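Local coordinates for phenazine-1-carboxylate N-methyltransferase (Pseudomonas aeruginosa, PDB 2IP2), which transfers a methyl group from S-adenosyl-L-methionine to phenazine-1-carboxylate, giving 5-methyl-phenazine-1-carboxylate on the pathway to the virulence pigment pyocyanin, at residues 166-171 with 185-191; 255-259 with 308-314; 68-72 with 82-88. One frame throughout, in Å; residues are numbered along the deposited sequence. Where two conformers were deposited one is given.

Interaction 1: 166-171 with 185-191; sequences FRGRSF and ILQAEPS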
ATOM      1  N   PHE A 166      19.811 -34.028   1.521  1.00 36.68           N
ATOM      2  CA  PHE A 166      21.247 -33.762   1.503  1.00 37.30           C
ATOM      3  C   PHE A 166      22.041 -34.743   2.363  1.00 38.91           C
ATOM      4  O   PHE A 166      23.262 -34.626   2.457  1.00 38.74           O
ATOM      5  CB  PHE A 166      21.552 -32.323   1.932  1.00 36.39           C
ATOM      6  CG  PHE A 166      21.136 -31.312   0.926  1.00 35.53           C
ATOM      7  CD1 PHE A 166      19.807 -30.886   0.879  1.00 33.45           C
ATOM      8  CD2 PHE A 166      22.072 -30.748   0.052  1.00 32.46           C
ATOM      9  CE1 PHE A 166      19.391 -29.925  -0.057  1.00 35.11           C
ATOM     10  CE2 PHE A 166      21.682 -29.778  -0.882  1.00 32.99           C
ATOM     11  CZ  PHE A 166      20.340 -29.353  -0.933  1.00 34.07           C
ATOM     12  N   ARG A 167      21.352 -35.692   3.016  1.00 41.12           N
ATOM     13  CA  ARG A 167      22.061 -36.665   3.863  1.00 43.18           C
ATOM     14  C   ARG A 167      23.054 -37.442   2.998  1.00 43.61           C
ATOM     15  O   ARG A 167      22.700 -38.029   1.953  1.00 43.76           O
ATOM     16  CB  ARG A 167      21.113 -37.646   4.580  1.00 43.56           C
ATOM     17  CG  ARG A 167      20.431 -37.101   5.823  1.00 44.87           C
ATOM     18  CD  ARG A 167      19.318 -38.017   6.355  1.00 46.88           C
ATOM     19  NE  ARG A 167      18.416 -38.386   5.255  1.00 53.94           N
ATOM     20  CZ  ARG A 167      17.656 -39.479   5.208  1.00 55.99           C
ATOM     21  NH1 ARG A 167      17.659 -40.353   6.218  1.00 56.83           N
ATOM     22  NH2 ARG A 167      16.891 -39.691   4.139  1.00 55.87           N
ATOM     23  N   GLY A 168      24.310 -37.377   3.414  1.00 44.32           N
ATOM     24  CA  GLY A 168      25.361 -38.141   2.762  1.00 44.22           C
ATOM     25  C   GLY A 168      25.872 -37.431   1.540  1.00 44.25           C
ATOM     26  O   GLY A 168      26.948 -37.762   1.075  1.00 46.00           O
ATOM     27  N   ARG A 169      25.129 -36.442   1.035  1.00 42.65           N
ATOM     28  CA  ARG A 169      25.422 -35.890  -0.284  1.00 41.15           C
ATOM     29  C   ARG A 169      26.303 -34.634  -0.286  1.00 37.73           C
ATOM     30  O   ARG A 169      26.518 -34.005   0.744  1.00 37.49           O
ATOM     31  CB  ARG A 169      24.140 -35.715  -1.122  1.00 42.19           C
ATOM     32  CG  ARG A 169      23.411 -37.054  -1.431  1.00 46.44           C
ATOM     33  CD  ARG A 169      21.952 -36.805  -1.809  1.00 50.99           C
ATOM     34  NE  ARG A 169      21.131 -38.024  -1.919  1.00 55.81           N
ATOM     35  CZ  ARG A 169      20.641 -38.726  -0.886  1.00 57.33           C
ATOM     36  NH1 ARG A 169      20.875 -38.369   0.378  1.00 56.16           N
ATOM     37  NH2 ARG A 169      19.917 -39.812  -1.115  1.00 58.07           N
ATOM     38  N   SER A 170      26.827 -34.299  -1.454  1.00 35.21           N
ATOM     39  CA  SER A 170      27.655 -33.101  -1.601  1.00 33.58           C
ATOM     40  C   SER A 170      26.888 -32.053  -2.453  1.00 31.64           C
ATOM     41  O   SER A 170      26.204 -32.389  -3.413  1.00 30.81           O
ATOM     42  CB  SER A 170      29.013 -33.461  -2.250  1.00 32.62           C
ATOM     43  OG  SER A 170      28.892 -33.917  -3.593  1.00 33.48           O
ATOM     44  N   PHE A 171      27.019 -30.784  -2.122  1.00 29.86           N
ATOM     45  CA  PHE A 171      26.420 -29.805  -2.999  1.00 28.29           C
ATOM     46  C   PHE A 171      27.405 -28.716  -3.387  1.00 26.60           C
ATOM     47  O   PHE A 171      28.447 -28.573  -2.734  1.00 26.84           O
ATOM     48  CB  PHE A 171      25.170 -29.213  -2.343  1.00 28.33           C
ATOM     49  CG  PHE A 171      25.452 -28.452  -1.084  1.00 28.27           C
ATOM     50  CD1 PHE A 171      25.782 -27.086  -1.144  1.00 30.04           C
ATOM     51  CD2 PHE A 171      25.432 -29.096   0.164  1.00 28.72           C
ATOM     52  CE1 PHE A 171      26.045 -26.360  -0.024  1.00 32.59           C
ATOM     53  CE2 PHE A 171      25.675 -28.372   1.335  1.00 28.68           C
ATOM     54  CZ  PHE A 171      25.990 -26.999   1.250  1.00 30.94           C
ATOM     55  N   ILE A 185      21.382 -25.101   4.542  1.00 29.05           N
ATOM     56  CA  ILE A 185      21.501 -26.531   4.260  1.00 30.65           C
ATOM     57  C   ILE A 185      22.286 -27.256   5.374  1.00 32.63           C
ATOM     58  O   ILE A 185      21.826 -28.289   5.904  1.00 33.65           O
ATOM     59  CB  ILE A 185      22.123 -26.846   2.867  1.00 31.19           C
ATOM     60  CG1 ILE A 185      21.192 -26.384   1.741  1.00 31.61           C
ATOM     61  CG2 ILE A 185      22.455 -28.352   2.760  1.00 29.41           C
ATOM     62  CD1 ILE A 185      21.958 -26.014   0.438  1.00 32.26           C
ATOM     63  N   LEU A 186      23.448 -26.716   5.736  1.00 34.75           N
ATOM     64  CA  LEU A 186      24.284 -27.363   6.732  1.00 36.79           C
ATOM     65  C   LEU A 186      23.694 -27.310   8.139  1.00 38.13           C
ATOM     66  O   LEU A 186      24.023 -28.175   8.976  1.00 39.34           O
ATOM     67  CB  LEU A 186      25.716 -26.844   6.682  1.00 37.80           C
ATOM     68  CG  LEU A 186      26.395 -26.964   5.299  1.00 38.64           C
ATOM     69  CD1 LEU A 186      27.517 -25.919   5.122  1.00 44.84           C
ATOM     70  CD2 LEU A 186      26.894 -28.345   4.996  1.00 41.67           C
ATOM     71  N   GLN A 187      22.826 -26.332   8.411  1.00 38.35           N
ATOM     72  CA  GLN A 187      22.216 -26.292   9.723  1.00 39.38           C
ATOM     73  C   GLN A 187      21.084 -27.323   9.828  1.00 40.00           C
ATOM     74  O   GLN A 187      20.883 -27.907  10.883  1.00 40.64           O
ATOM     75  CB  GLN A 187      21.749 -24.882  10.046  0.50 39.67           C
ATOM     76  CG  GLN A 187      22.917 -23.896  10.108  0.50 36.95           C
ATOM     77  CD  GLN A 187      22.533 -22.588  10.760  0.50 35.56           C
ATOM     78  OE1 GLN A 187      21.412 -22.093  10.586  0.50 32.07           O
ATOM     79  NE2 GLN A 187      23.465 -22.022  11.522  0.50 32.62           N
ATOM     80  N   ALA A 188      20.402 -27.590   8.711  1.00 39.41           N
ATOM     81  CA  ALA A 188      19.322 -28.583   8.653  1.00 38.95           C
ATOM     82  C   ALA A 188      19.871 -30.017   8.616  1.00 39.28           C
ATOM     83  O   ALA A 188      19.283 -30.942   9.204  1.00 39.90           O
ATOM     84  CB  ALA A 188      18.469 -28.335   7.436  1.00 38.82           C
ATOM     85  N   GLU A 189      20.996 -30.196   7.933  1.00 38.67           N
ATOM     86  CA  GLU A 189      21.536 -31.515   7.688  1.00 38.90           C
ATOM     87  C   GLU A 189      23.022 -31.483   8.010  1.00 39.64           C
ATOM     88  O   GLU A 189      23.845 -31.173   7.167  1.00 39.05           O
ATOM     89  CB  GLU A 189      21.281 -31.882   6.207  0.50 38.09           C
ATOM     90  CG  GLU A 189      20.931 -33.340   5.891  0.50 36.99           C
ATOM     91  CD  GLU A 189      19.725 -33.846   6.664  0.50 36.49           C
ATOM     92  OE1 GLU A 189      18.621 -33.966   6.071  0.50 30.42           O
ATOM     93  OE2 GLU A 189      19.899 -34.113   7.880  0.50 37.04           O
ATOM     94  N   PRO A 190      23.364 -31.811   9.272  1.00 41.59           N
ATOM     95  CA  PRO A 190      24.730 -31.654   9.768  1.00 41.60           C
ATOM     96  C   PRO A 190      25.720 -32.553   9.012  1.00 41.74           C
ATOM     97  O   PRO A 190      26.920 -32.254   8.973  1.00 42.47           O
ATOM     98  CB  PRO A 190      24.610 -32.057  11.240  1.00 42.37           C
ATOM     99  CG  PRO A 190      23.404 -33.039  11.241  1.00 42.75           C
ATOM    100  CD  PRO A 190      22.459 -32.358  10.303  1.00 41.48           C
ATOM    101  N   SER A 191      25.224 -33.606   8.375  1.00 41.19           N
ATOM    102  CA  SER A 191      26.098 -34.503   7.601  1.00 40.88           C
ATOM    103  C   SER A 191      26.269 -34.117   6.088  1.00 40.76           C
ATOM    104  O   SER A 191      26.931 -34.835   5.302  1.00 42.35           O
ATOM    105  CB  SER A 191      25.587 -35.929   7.733  1.00 41.43           C
ATOM    106  OG  SER A 191      24.816 -36.304   6.629  1.00 40.21           O
TER
HETATM  107  O   HOH W   1      18.156 -32.812   3.541  1.00 34.83           O
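I185 is wedged between the rings of F166 and F171 and offers a different methyl to the face of each. Its CG2 lies over the F166 ring, 3.8 Å from the centroid and 19° off the normal, displaced toward the CG-CD2 side; CD1 sits almost centrally over F171 at 4.2 Å from that ring's centroid. Both are CH-pi contacts. I185 CG2 also reaches F171 CE2 at 3.5 Å. Beta-branching suits the place: CG2, borne directly on CB, sits between the rings, while the longer CG1-CD1 branch extends over F171. With chi1 at 64°, F171 holds CG between its own backbone N and carbonyl carbon, which carries the ring across to the helix, where L186 CD2 meets its edge 3.9 Å from F171 CE2. F171 lies on the first strand of a Rossmann-like beta-alpha-beta unit, and F166 in the turn that leads into it: strand 170-174 runs into helix 180-188, which returns the chain to strand 193-198. I236 of the neighbouring strand touches both rings, and L238 touches F171 and I185. Beyond the helix end the contact turns polar. The aliphatic part of R167 lies against the carboxyl group of E189, with R167 CG 3.4 Å from E189 CD. The guanidinium, its plane tilted 41° from the carboxylate, forms its salt bridge with D165; R167 NE and E189 OE1, 4.5 Å apart, can attract only loosely. A water accepts from F166 N and lies 2.8 Å from E189 OE1, to which it can donate, though other acceptors compete for its protons; it links the start of the turn to this carboxylate. In the type II turn from F166 to R169, G168 takes the positive phi that glycine tolerates, and its N makes a weak hydrogen bond of 3.4 Å to S191 OG.

Interaction 2: 255-259 with 308-314; sequences LGNCR and LLGRGGF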
ATOM      1  N   LEU A 255      25.223 -23.802 -17.415  1.00 32.29           N
ATOM      2  CA  LEU A 255      24.518 -25.059 -17.401  1.00 32.16           C
ATOM      3  C   LEU A 255      25.380 -26.214 -17.920  1.00 33.03           C
ATOM      4  O   LEU A 255      25.307 -27.328 -17.388  1.00 32.71           O
ATOM      5  CB  LEU A 255      23.205 -24.959 -18.168  1.00 31.85           C
ATOM      6  CG  LEU A 255      22.135 -24.081 -17.488  1.00 32.29           C
ATOM      7  CD1 LEU A 255      20.971 -23.862 -18.445  1.00 33.27           C
ATOM      8  CD2 LEU A 255      21.682 -24.717 -16.192  1.00 27.42           C
ATOM      9  N   GLY A 256      26.183 -25.929 -18.947  1.00 33.50           N
ATOM     10  CA  GLY A 256      27.143 -26.917 -19.504  1.00 34.51           C
ATOM     11  C   GLY A 256      28.255 -27.246 -18.527  1.00 34.67           C
ATOM     12  O   GLY A 256      28.646 -28.429 -18.353  1.00 35.55           O
ATOM     13  N   ASN A 257      28.765 -26.195 -17.875  1.00 35.00           N
ATOM     14  CA  ASN A 257      29.711 -26.352 -16.744  1.00 34.95           C
ATOM     15  C   ASN A 257      29.179 -27.287 -15.663  1.00 34.97           C
ATOM     16  O   ASN A 257      29.864 -28.241 -15.250  1.00 33.04           O
ATOM     17  CB  ASN A 257      30.135 -24.991 -16.178  1.00 35.50           C
ATOM     18  CG  ASN A 257      31.074 -24.235 -17.109  1.00 37.38           C
ATOM     19  OD1 ASN A 257      31.638 -24.814 -18.065  1.00 38.00           O
ATOM     20  ND2 ASN A 257      31.206 -22.935 -16.879  1.00 33.52           N
ATOM     21  N   CYS A 258      27.948 -27.040 -15.228  1.00 34.03           N
ATOM     22  CA  CYS A 258      27.290 -27.950 -14.293  1.00 34.45           C
ATOM     23  C   CYS A 258      27.125 -29.385 -14.856  1.00 34.83           C
ATOM     24  O   CYS A 258      27.435 -30.342 -14.166  1.00 33.68           O
ATOM     25  CB  CYS A 258      25.926 -27.387 -13.861  1.00 35.23           C
ATOM     26  SG  CYS A 258      26.120 -25.798 -12.949  1.00 35.37           S
ATOM     27  N   ARG A 259      26.667 -29.502 -16.104  1.00 33.81           N
ATOM     28  CA  ARG A 259      26.285 -30.781 -16.688  1.00 34.92           C
ATOM     29  C   ARG A 259      27.479 -31.737 -16.754  1.00 35.45           C
ATOM     30  O   ARG A 259      27.346 -32.935 -16.508  1.00 35.24           O
ATOM     31  CB  ARG A 259      25.734 -30.579 -18.103  1.00 35.04           C
ATOM     32  CG  ARG A 259      24.972 -31.775 -18.715  1.00 33.34           C
ATOM     33  CD  ARG A 259      24.547 -31.433 -20.184  1.00 36.33           C
ATOM     34  NE  ARG A 259      25.700 -30.929 -20.959  1.00 39.94           N
ATOM     35  CZ  ARG A 259      25.843 -29.715 -21.506  1.00 44.80           C
ATOM     36  NH1 ARG A 259      24.909 -28.755 -21.393  1.00 41.81           N
ATOM     37  NH2 ARG A 259      26.974 -29.446 -22.164  1.00 43.31           N
ATOM     38  N   LEU A 308      15.091 -23.176 -21.246  1.00 34.57           N
ATOM     39  CA  LEU A 308      16.500 -22.848 -21.157  1.00 34.20           C
ATOM     40  C   LEU A 308      17.259 -24.041 -20.598  1.00 34.33           C
ATOM     41  O   LEU A 308      18.362 -24.382 -21.094  1.00 34.56           O
ATOM     42  CB  LEU A 308      16.710 -21.582 -20.315  1.00 34.62           C
ATOM     43  CG  LEU A 308      18.166 -21.178 -20.029  1.00 34.70           C
ATOM     44  CD1 LEU A 308      19.036 -20.950 -21.277  1.00 38.83           C
ATOM     45  CD2 LEU A 308      18.226 -19.931 -19.103  1.00 33.71           C
ATOM     46  N   LEU A 309      16.666 -24.685 -19.593  1.00 34.40           N
ATOM     47  CA  LEU A 309      17.236 -25.915 -18.982  1.00 34.84           C
ATOM     48  C   LEU A 309      17.422 -27.014 -20.024  1.00 36.74           C
ATOM     49  O   LEU A 309      18.517 -27.581 -20.123  1.00 37.45           O
ATOM     50  CB  LEU A 309      16.375 -26.434 -17.837  1.00 33.21           C
ATOM     51  CG  LEU A 309      16.553 -25.592 -16.538  1.00 31.30           C
ATOM     52  CD1 LEU A 309      15.584 -26.086 -15.462  1.00 28.39           C
ATOM     53  CD2 LEU A 309      17.979 -25.659 -16.036  1.00 31.29           C
ATOM     54  N   GLY A 310      16.358 -27.284 -20.793  1.00 37.58           N
ATOM     55  CA  GLY A 310      16.400 -28.237 -21.916  1.00 37.93           C
ATOM     56  C   GLY A 310      17.490 -27.903 -22.917  1.00 39.38           C
ATOM     57  O   GLY A 310      18.208 -28.805 -23.349  1.00 39.69           O
ATOM     58  N   ARG A 311      17.641 -26.620 -23.261  1.00 38.78           N
ATOM     59  CA  ARG A 311      18.647 -26.172 -24.231  1.00 39.82           C
ATOM     60  C   ARG A 311      20.028 -26.493 -23.652  1.00 40.22           C
ATOM     61  O   ARG A 311      20.984 -26.796 -24.386  1.00 39.54           O
ATOM     62  CB  ARG A 311      18.505 -24.677 -24.443  1.00 40.53           C
ATOM     63  CG  ARG A 311      18.431 -24.185 -25.881  1.00 42.80           C
ATOM     64  CD  ARG A 311      17.235 -23.280 -26.117  1.00 38.04           C
ATOM     65  NE  ARG A 311      17.270 -22.002 -25.391  1.00 37.36           N
ATOM     66  CZ  ARG A 311      16.197 -21.434 -24.828  1.00 35.69           C
ATOM     67  NH1 ARG A 311      15.005 -22.035 -24.868  1.00 30.93           N
ATOM     68  NH2 ARG A 311      16.318 -20.263 -24.228  1.00 33.51           N
ATOM     69  N   GLY A 312      20.128 -26.480 -22.321  1.00 39.81           N
ATOM     70  CA  GLY A 312      21.395 -26.784 -21.679  1.00 38.78           C
ATOM     71  C   GLY A 312      21.591 -28.267 -21.400  1.00 38.68           C
ATOM     72  O   GLY A 312      22.494 -28.645 -20.652  1.00 37.30           O
ATOM     73  N   GLY A 313      20.762 -29.130 -22.003  1.00 39.32           N
ATOM     74  CA  GLY A 313      20.916 -30.575 -21.802  1.00 38.12           C
ATOM     75  C   GLY A 313      20.379 -31.070 -20.486  1.00 37.42           C
ATOM     76  O   GLY A 313      20.906 -32.045 -19.921  1.00 37.12           O
ATOM     77  N   PHE A 314      19.343 -30.392 -19.978  1.00 36.75           N
ATOM     78  CA  PHE A 314      18.608 -30.846 -18.793  1.00 36.43           C
ATOM     79  C   PHE A 314      17.108 -31.165 -18.982  1.00 36.67           C
ATOM     80  O   PHE A 314      16.438 -30.552 -19.816  1.00 37.17           O
ATOM     81  CB  PHE A 314      18.773 -29.860 -17.634  1.00 35.61           C
ATOM     82  CG  PHE A 314      20.160 -29.839 -17.087  1.00 34.28           C
ATOM     83  CD1 PHE A 314      20.549 -30.776 -16.127  1.00 34.72           C
ATOM     84  CD2 PHE A 314      21.078 -28.924 -17.556  1.00 32.51           C
ATOM     85  CE1 PHE A 314      21.864 -30.776 -15.638  1.00 36.61           C
ATOM     86  CE2 PHE A 314      22.398 -28.919 -17.075  1.00 35.51           C
ATOM     87  CZ  PHE A 314      22.772 -29.850 -16.116  1.00 34.76           C
TER
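A Schellman motif ends helix 302-311, and against this turn packs the side of helix 248-261. G313 is its C-prime residue, with the positive phi that favours glycine, and F314 N bonds back to L309 O. Glycine suits both turn positions, where the backbone itself meets the other helix: G312 CA is 4.4 Å from L255 CB, and G313 O 3.7 Å from R259 CD. R259 reaches over to the turn. Its CG is anti to the backbone N (chi1 -165°) and the chain bends at chi3, bringing NH1 to G312 O at 2.5 Å, a hydrogen bond modelled unusually short, its exact length therefore doubtful. The carbonyl oxygen lies in the guanidinium plane, yet NH1 stands above the carbonyl plane by 56°. Nearer the backbone, R259 CB meets F314 CZ at 3.6 Å, and the ring turns its edge to L255 O, 3.3 Å from F314 CE2. The two branches of L255 divide: CD2 touches L309 CD2 at 3.8 Å, while CD1 faces L308 CG. L255, L309 and F314 continue to the central sheet, L255 packing on L239 of strand 236-240, L309 on V270 and F314 on V268 of strand 267-272.

Interaction 3: 68-72 with 82-88; sequences FEIFQ and TPTSHLL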
ATOM      1  N   PHE A  68      -6.480  -4.580  11.465  1.00 26.39           N
ATOM      2  CA  PHE A  68      -5.926  -5.345  10.376  1.00 27.36           C
ATOM      3  C   PHE A  68      -5.166  -6.587  10.888  1.00 28.10           C
ATOM      4  O   PHE A  68      -4.333  -7.184  10.186  1.00 29.25           O
ATOM      5  CB  PHE A  68      -5.052  -4.416   9.470  1.00 26.96           C
ATOM      6  CG  PHE A  68      -5.859  -3.549   8.500  1.00 27.64           C
ATOM      7  CD1 PHE A  68      -6.498  -4.136   7.381  1.00 26.16           C
ATOM      8  CD2 PHE A  68      -5.910  -2.156   8.645  1.00 23.75           C
ATOM      9  CE1 PHE A  68      -7.215  -3.362   6.475  1.00 26.29           C
ATOM     10  CE2 PHE A  68      -6.614  -1.367   7.730  1.00 25.81           C
ATOM     11  CZ  PHE A  68      -7.288  -1.966   6.645  1.00 26.58           C
ATOM     12  N   GLU A  69      -5.450  -7.007  12.124  1.00 28.46           N
ATOM     13  CA  GLU A  69      -4.903  -8.287  12.639  1.00 30.98           C
ATOM     14  C   GLU A  69      -3.398  -8.356  12.690  1.00 30.05           C
ATOM     15  O   GLU A  69      -2.802  -9.431  12.648  1.00 30.70           O
ATOM     16  CB  GLU A  69      -5.493  -9.498  11.869  1.00 30.93           C
ATOM     17  CG  GLU A  69      -7.006  -9.569  12.103  1.00 36.29           C
ATOM     18  CD  GLU A  69      -7.663 -10.753  11.389  1.00 37.94           C
ATOM     19  OE1 GLU A  69      -6.916 -11.668  10.935  1.00 45.56           O
ATOM     20  OE2 GLU A  69      -8.907 -10.717  11.281  1.00 44.45           O
ATOM     21  N   ILE A  70      -2.776  -7.197  12.821  1.00 28.85           N
ATOM     22  CA  ILE A  70      -1.337  -7.135  13.006  1.00 28.29           C
ATOM     23  C   ILE A  70      -0.968  -7.271  14.461  1.00 30.86           C
ATOM     24  O   ILE A  70      -0.166  -8.149  14.800  1.00 33.17           O
ATOM     25  CB  ILE A  70      -0.727  -5.921  12.289  1.00 27.08           C
ATOM     26  CG1 ILE A  70      -0.781  -6.249  10.776  1.00 29.62           C
ATOM     27  CG2 ILE A  70       0.730  -5.674  12.770  1.00 25.40           C
ATOM     28  CD1 ILE A  70      -0.527  -5.141   9.831  1.00 32.43           C
ATOM     29  N   PHE A  71      -1.511  -6.445  15.338  1.00 29.37           N
ATOM     30  CA  PHE A  71      -1.453  -6.798  16.783  1.00 28.60           C
ATOM     31  C   PHE A  71      -2.859  -7.275  17.254  1.00 29.78           C
ATOM     32  O   PHE A  71      -3.809  -7.259  16.468  1.00 27.31           O
ATOM     33  CB  PHE A  71      -1.036  -5.577  17.627  1.00 24.37           C
ATOM     34  CG  PHE A  71       0.385  -5.118  17.371  1.00 27.09           C
ATOM     35  CD1 PHE A  71       1.456  -5.793  17.936  1.00 23.64           C
ATOM     36  CD2 PHE A  71       0.667  -4.020  16.531  1.00 24.69           C
ATOM     37  CE1 PHE A  71       2.756  -5.423  17.717  1.00 25.76           C
ATOM     38  CE2 PHE A  71       2.049  -3.619  16.301  1.00 26.60           C
ATOM     39  CZ  PHE A  71       3.087  -4.357  16.883  1.00 24.87           C
ATOM     40  N   GLN A  72      -2.992  -7.634  18.538  1.00 29.69           N
ATOM     41  CA  GLN A  72      -4.308  -7.950  19.110  1.00 31.58           C
ATOM     42  C   GLN A  72      -4.457  -7.389  20.512  1.00 31.95           C
ATOM     43  O   GLN A  72      -3.490  -6.883  21.086  1.00 30.62           O
ATOM     44  CB  GLN A  72      -4.590  -9.476  19.129  1.00 32.09           C
ATOM     45  CG  GLN A  72      -3.704 -10.319  20.099  1.00 31.89           C
ATOM     46  CD  GLN A  72      -3.948 -11.839  19.983  1.00 34.03           C
ATOM     47  OE1 GLN A  72      -3.015 -12.613  19.804  1.00 36.94           O
ATOM     48  NE2 GLN A  72      -5.195 -12.256  20.113  1.00 33.95           N
ATOM     49  N   THR A  82       0.610 -11.064  17.464  1.00 30.44           N
ATOM     50  CA  THR A  82      -0.091 -12.049  16.640  1.00 30.47           C
ATOM     51  C   THR A  82       0.988 -12.778  15.810  1.00 32.45           C
ATOM     52  O   THR A  82       2.151 -12.329  15.794  1.00 32.23           O
ATOM     53  CB  THR A  82      -1.116 -11.362  15.721  1.00 32.19           C
ATOM     54  OG1 THR A  82      -0.455 -10.387  14.884  1.00 32.71           O
ATOM     55  CG2 THR A  82      -2.268 -10.686  16.553  1.00 31.61           C
ATOM     56  N   PRO A  83       0.659 -13.928  15.166  1.00 32.42           N
ATOM     57  CA  PRO A  83       1.671 -14.464  14.238  1.00 32.40           C
ATOM     58  C   PRO A  83       2.259 -13.421  13.243  1.00 31.44           C
ATOM     59  O   PRO A  83       3.462 -13.473  12.962  1.00 29.99           O
ATOM     60  CB  PRO A  83       0.943 -15.585  13.468  1.00 31.85           C
ATOM     61  CG  PRO A  83      -0.360 -15.835  14.227  1.00 33.18           C
ATOM     62  CD  PRO A  83      -0.530 -14.799  15.303  1.00 33.67           C
ATOM     63  N   THR A  84       1.434 -12.495  12.765  1.00 30.49           N
ATOM     64  CA  THR A  84       1.896 -11.452  11.844  1.00 30.90           C
ATOM     65  C   THR A  84       2.901 -10.497  12.558  1.00 29.73           C
ATOM     66  O   THR A  84       3.998 -10.258  12.035  1.00 28.06           O
ATOM     67  CB  THR A  84       0.719 -10.638  11.196  1.00 31.50           C
ATOM     68  OG1 THR A  84      -0.118 -11.521  10.434  1.00 37.02           O
ATOM     69  CG2 THR A  84       1.274  -9.621  10.211  1.00 34.22           C
ATOM     70  N   SER A  85       2.537  -9.979  13.738  1.00 28.76           N
ATOM     71  CA  SER A  85       3.419  -8.997  14.420  1.00 27.87           C
ATOM     72  C   SER A  85       4.721  -9.600  14.997  1.00 27.25           C
ATOM     73  O   SER A  85       5.745  -8.935  15.110  1.00 26.85           O
ATOM     74  CB  SER A  85       2.664  -8.166  15.452  1.00 27.63           C
ATOM     75  OG  SER A  85       2.325  -8.900  16.628  1.00 27.96           O
ATOM     76  N   HIS A  86       4.670 -10.867  15.376  1.00 27.31           N
ATOM     77  CA  HIS A  86       5.903 -11.623  15.722  1.00 28.13           C
ATOM     78  C   HIS A  86       6.954 -11.537  14.629  1.00 27.06           C
ATOM     79  O   HIS A  86       8.140 -11.485  14.891  1.00 25.05           O
ATOM     80  CB  HIS A  86       5.547 -13.085  16.044  1.00 28.76           C
ATOM     81  CG  HIS A  86       5.031 -13.286  17.435  1.00 31.62           C
ATOM     82  ND1 HIS A  86       5.714 -12.857  18.552  1.00 32.92           N
ATOM     83  CD2 HIS A  86       3.918 -13.910  17.891  1.00 32.55           C
ATOM     84  CE1 HIS A  86       5.041 -13.196  19.635  1.00 30.36           C
ATOM     85  NE2 HIS A  86       3.952 -13.840  19.260  1.00 28.83           N
ATOM     86  N   LEU A  87       6.503 -11.461  13.387  1.00 27.41           N
ATOM     87  CA  LEU A  87       7.447 -11.299  12.278  1.00 28.56           C
ATOM     88  C   LEU A  87       8.107  -9.932  12.223  1.00 27.74           C
ATOM     89  O   LEU A  87       9.075  -9.722  11.470  1.00 29.47           O
ATOM     90  CB  LEU A  87       6.743 -11.587  10.955  1.00 27.68           C
ATOM     91  CG  LEU A  87       6.376 -13.052  10.686  1.00 30.76           C
ATOM     92  CD1 LEU A  87       5.439 -13.044   9.540  1.00 30.99           C
ATOM     93  CD2 LEU A  87       7.646 -13.780  10.289  1.00 33.41           C
ATOM     94  N   LEU A  88       7.594  -8.989  13.005  1.00 27.19           N
ATOM     95  CA  LEU A  88       8.227  -7.689  13.080  1.00 26.55           C
ATOM     96  C   LEU A  88       9.251  -7.559  14.184  1.00 26.68           C
ATOM     97  O   LEU A  88       9.964  -6.532  14.268  1.00 27.00           O
ATOM     98  CB  LEU A  88       7.167  -6.569  13.234  1.00 26.18           C
ATOM     99  CG  LEU A  88       6.030  -6.526  12.221  1.00 25.21           C
ATOM    100  CD1 LEU A  88       5.033  -5.507  12.700  1.00 25.09           C
ATOM    101  CD2 LEU A  88       6.543  -6.223  10.790  1.00 23.57           C
TER
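S85 and F71 meet at the close-packed end of this contact: CB of the serine lies over one face of the ring, 3.9 Å from the centroid and 29° off its normal, a CH-pi contact that suits a small side chain whose backbone runs close to the ring. S85 OG is also used for bonding. With chi1 at 73° it turns back toward the start of the helix and accepts from T82 N at 2.9 Å; N81 is its further side-chain partner. In return S85 N donates to T82 OG1, completing a capping box, although OG1 is modelled too near I70 O for its exact place to be trusted. I70 fills the adjoining space with both branches, CG1 against T84 CG2 at 4.0 Å and CG2 toward L88 CD1 at 4.3 Å; V25 of helix 6-30 touches both I70 and L88, and T84 also packs on L12 of the second subunit. The F71 ring continues into a pocket of L33, I37, M62 and L65. The solvent side is looser. There the side chains of Q72 and T82 run alongside, pointing opposite ways, with Q72 CB 3.7 Å from T82 CG2, and exposed E69 adds mainly its backbone. At E69 the positive phi marks the C-prime position of a Schellman motif closing helix 55-67, and the chain then passes through the small hairpin of strands 71-72 and 78-81 to the new cap at T82. A helix followed by a small hairpin is consistent with the helix and wing of a winged-helix fold, in keeping with the HTH-clan dimerisation domain.

From the N terminus the chain first meets interaction 3, which closes the short hairpin between 68-72 and 82-88 in the dimerisation domain, next to the second subunit. A run of helices then leads to the methyltransferase domain, where interaction 1 closes a loop of 13 residues within its first beta-alpha-beta unit. Interaction 2 spans a longer loop of 48 residues and joins two later helices, 248-261 and 302-311. The three loops follow in series, neither nested nor crossing. Interactions 1 and 2 both border the central sheet, their centres about 24 Å apart; interactions 2 and 3, on opposite sides of the chain's centre, lie about 44 Å apart between centres.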